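Local coordinates for protein immunomodulatory active chitinase (Trichuris suis, PDB 6G9C) that probably binds and hydrolyses chitin as a secreted family 18 glycosyl hydrolase, and has immunomodulatory activity in inflammatory lung disease, at residues Phe188-Ser193 with Lys210-Val215. Sequence-based numbering, arbitrary orientation.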
ATOM      1  N   PHE A 188      16.784  -5.580   6.739  1.00 28.56           N
ATOM      2  CA  PHE A 188      17.820  -6.438   6.173  1.00 24.87           C
ATOM      3  C   PHE A 188      17.995  -7.627   7.101  1.00 25.81           C
ATOM      4  O   PHE A 188      18.453  -7.474   8.236  1.00 30.52           O
ATOM      5  CB  PHE A 188      19.127  -5.670   5.993  1.00 25.78           C
ATOM      6  CG  PHE A 188      20.257  -6.500   5.431  1.00 29.47           C
ATOM      7  CD1 PHE A 188      20.004  -7.595   4.614  1.00 33.00           C
ATOM      8  CD2 PHE A 188      21.577  -6.178   5.721  1.00 28.15           C
ATOM      9  CE1 PHE A 188      21.063  -8.356   4.096  1.00 29.05           C
ATOM     10  CE2 PHE A 188      22.626  -6.931   5.218  1.00 32.37           C
ATOM     11  CZ  PHE A 188      22.377  -8.021   4.409  1.00 32.23           C
ATOM     12  N   THR A 189      17.635  -8.808   6.610  1.00 24.24           N
ATOM     13  CA  THR A 189      17.726 -10.030   7.388  1.00 27.36           C
ATOM     14  C   THR A 189      18.480 -11.078   6.582  1.00 26.94           C
ATOM     15  O   THR A 189      18.799 -10.881   5.405  1.00 28.12           O
ATOM     16  CB  THR A 189      16.325 -10.548   7.772  1.00 26.56           C
ATOM     17  OG1 THR A 189      15.589 -10.907   6.584  1.00 27.01           O
ATOM     18  CG2 THR A 189      15.540  -9.473   8.555  1.00 29.70           C
ATOM     19  N   ALA A 190      18.754 -12.217   7.218  1.00 26.12           N
ATOM     20  CA  ALA A 190      19.334 -13.345   6.501  1.00 24.89           C
ATOM     21  C   ALA A 190      18.830 -14.645   7.115  1.00 28.97           C
ATOM     22  O   ALA A 190      18.650 -14.731   8.330  1.00 29.44           O
ATOM     23  CB  ALA A 190      20.873 -13.314   6.529  1.00 24.11           C
ATOM     24  N   ALA A 191      18.599 -15.645   6.269  1.00 25.89           N
ATOM     25  CA  ALA A 191      18.359 -17.004   6.738  1.00 29.12           C
ATOM     26  C   ALA A 191      19.703 -17.718   6.769  1.00 26.39           C
ATOM     27  O   ALA A 191      20.474 -17.638   5.804  1.00 28.71           O
ATOM     28  CB  ALA A 191      17.368 -17.750   5.836  1.00 28.17           C
ATOM     29  N   VAL A 192      19.994 -18.397   7.883  1.00 28.07           N
ATOM     30  CA  VAL A 192      21.355 -18.828   8.175  1.00 27.92           C
ATOM     31  C   VAL A 192      21.358 -20.292   8.602  1.00 31.38           C
ATOM     32  O   VAL A 192      20.356 -20.832   9.080  1.00 27.52           O
ATOM     33  CB  VAL A 192      22.016 -17.949   9.261  1.00 28.44           C
ATOM     34  CG1 VAL A 192      22.075 -16.477   8.820  1.00 26.57           C
ATOM     35  CG2 VAL A 192      21.281 -18.097  10.588  1.00 28.03           C
ATOM     36  N   SER A 193      22.521 -20.919   8.442  1.00 29.94           N
ATOM     37  CA  SER A 193      22.672 -22.338   8.728  1.00 31.00           C
ATOM     38  C   SER A 193      22.540 -22.615  10.222  1.00 35.99           C
ATOM     39  O   SER A 193      22.970 -21.823  11.065  1.00 31.11           O
ATOM     40  CB  SER A 193      24.036 -22.841   8.241  1.00 33.19           C
ATOM     41  OG  SER A 193      24.273 -24.179   8.664  1.00 35.07           O
ATOM     42  N   LYS A 210      26.070  -6.812  13.976  1.00 44.16           N
ATOM     43  CA  LYS A 210      26.036  -5.360  13.931  1.00 42.26           C
ATOM     44  C   LYS A 210      25.289  -4.836  12.712  1.00 38.66           C
ATOM     45  O   LYS A 210      24.810  -3.699  12.746  1.00 42.22           O
ATOM     46  CB  LYS A 210      27.467  -4.811  13.968  1.00 38.23           C
ATOM     47  CG  LYS A 210      28.236  -5.161  15.248  1.00 38.75           C
ATOM     48  CD  LYS A 210      29.582  -4.454  15.333  1.00 46.38           C
ATOM     49  CE  LYS A 210      30.382  -4.956  16.538  1.00 54.05           C
ATOM     50  NZ  LYS A 210      31.294  -3.915  17.102  1.00 64.79           N
ATOM     51  N   VAL A 211      25.156  -5.631  11.649  1.00 32.76           N
ATOM     52  CA  VAL A 211      24.575  -5.129  10.409  1.00 31.99           C
ATOM     53  C   VAL A 211      23.259  -5.794  10.026  1.00 37.12           C
ATOM     54  O   VAL A 211      22.483  -5.182   9.274  1.00 33.73           O
ATOM     55  CB  VAL A 211      25.576  -5.219   9.235  1.00 32.96           C
ATOM     56  CG1 VAL A 211      26.831  -4.380   9.533  1.00 38.64           C
ATOM     57  CG2 VAL A 211      25.943  -6.652   8.948  1.00 35.62           C
ATOM     58  N   LEU A 212      22.963  -7.012  10.478  1.00 32.99           N
ATOM     59  CA  LEU A 212      21.680  -7.635  10.188  1.00 31.77           C
ATOM     60  C   LEU A 212      20.664  -7.277  11.263  1.00 28.93           C
ATOM     61  O   LEU A 212      20.972  -7.295  12.458  1.00 34.19           O
ATOM     62  CB  LEU A 212      21.817  -9.157  10.101  1.00 30.10           C
ATOM     63  CG  LEU A 212      22.703  -9.668   8.963  1.00 34.55           C
ATOM     64  CD1 LEU A 212      23.183 -11.102   9.220  1.00 31.12           C
ATOM     65  CD2 LEU A 212      21.970  -9.544   7.632  1.00 34.33           C
ATOM     66  N   ASP A 213      19.443  -6.959  10.832  1.00 30.86           N
ATOM     67  CA  ASP A 213      18.382  -6.699  11.799  1.00 33.19           C
ATOM     68  C   ASP A 213      18.096  -7.943  12.642  1.00 31.90           C
ATOM     69  O   ASP A 213      17.968  -7.860  13.871  1.00 33.35           O
ATOM     70  CB  ASP A 213      17.129  -6.214  11.069  1.00 33.00           C
ATOM     71  CG  ASP A 213      17.316  -4.820  10.473  1.00 35.13           C
ATOM     72  OD1 ASP A 213      17.784  -3.920  11.199  1.00 40.09           O
ATOM     73  OD2 ASP A 213      17.023  -4.632   9.275  1.00 37.11           O
ATOM     74  N   PHE A 214      17.996  -9.106  12.003  1.00 26.86           N
ATOM     75  CA  PHE A 214      17.957 -10.371  12.736  1.00 30.57           C
ATOM     76  C   PHE A 214      18.287 -11.489  11.756  1.00 27.78           C
ATOM     77  O   PHE A 214      18.408 -11.254  10.555  1.00 28.20           O
ATOM     78  CB  PHE A 214      16.603 -10.604  13.446  1.00 30.67           C
ATOM     79  CG  PHE A 214      15.371 -10.464  12.565  1.00 28.96           C
ATOM     80  CD1 PHE A 214      14.995 -11.480  11.693  1.00 27.70           C
ATOM     81  CD2 PHE A 214      14.554  -9.347  12.663  1.00 34.98           C
ATOM     82  CE1 PHE A 214      13.836 -11.376  10.914  1.00 29.83           C
ATOM     83  CE2 PHE A 214      13.389  -9.233  11.889  1.00 30.41           C
ATOM     84  CZ  PHE A 214      13.030 -10.254  11.010  1.00 28.54           C
ATOM     85  N   VAL A 215      18.453 -12.711  12.279  1.00 30.72           N
ATOM     86  CA  VAL A 215      18.728 -13.877  11.444  1.00 27.38           C
ATOM     87  C   VAL A 215      17.634 -14.917  11.651  1.00 26.31           C
ATOM     88  O   VAL A 215      17.207 -15.177  12.781  1.00 27.66           O
ATOM     89  CB  VAL A 215      20.121 -14.490  11.699  1.00 28.34           C
ATOM     90  CG1 VAL A 215      21.208 -13.504  11.243  1.00 29.32           C
ATOM     91  CG2 VAL A 215      20.311 -14.909  13.171  1.00 28.99           C
TER
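F188 lays its ring over the end of L212. Methyl CD2 of L212 sits 3.6 Å from the centroid of the F188 ring, 13° off the ring normal, a CH-pi contact over the centre of one face. A chi1 of 179° swings the F188 ring away from its own N and out to this methyl and to helix 160-181, where it meets C167 and I170. A190 CB lies 4.1 Å from the same L212 CD2. D213 grips the backbone of F188 twice. D213 OD2 accepts a hydrogen bond from F188 N at 2.7 Å, on the anti side and slightly out of the carboxylate plane. D213 N donates to F188 O at 2.8 Å, almost in line with the carbonyl bond. D213 OD1 forms a salt bridge with R185 NH2, which probably helps set the turn of the carboxylate. These contacts tie strand 187-193 to the loop leading from helix 205-211 into strand 214-218, its parallel neighbour in the family 18 TIM barrel. A190 N makes a weak hydrogen bond to F214 O, 3.5 Å. On the T189 side, methyl CG2 rests over one face of the F214 ring, offset toward the rim, 3.6 Å from T189 CG2 to the centroid. T189 OG1 is hydrogen-bonded to D149 OD1, while Y64 meets the F214 ring edge-to-face. V215 packs on the A190 side, its CG1 3.9 Å from V192 CG1, the two side chains crossing at about a right angle.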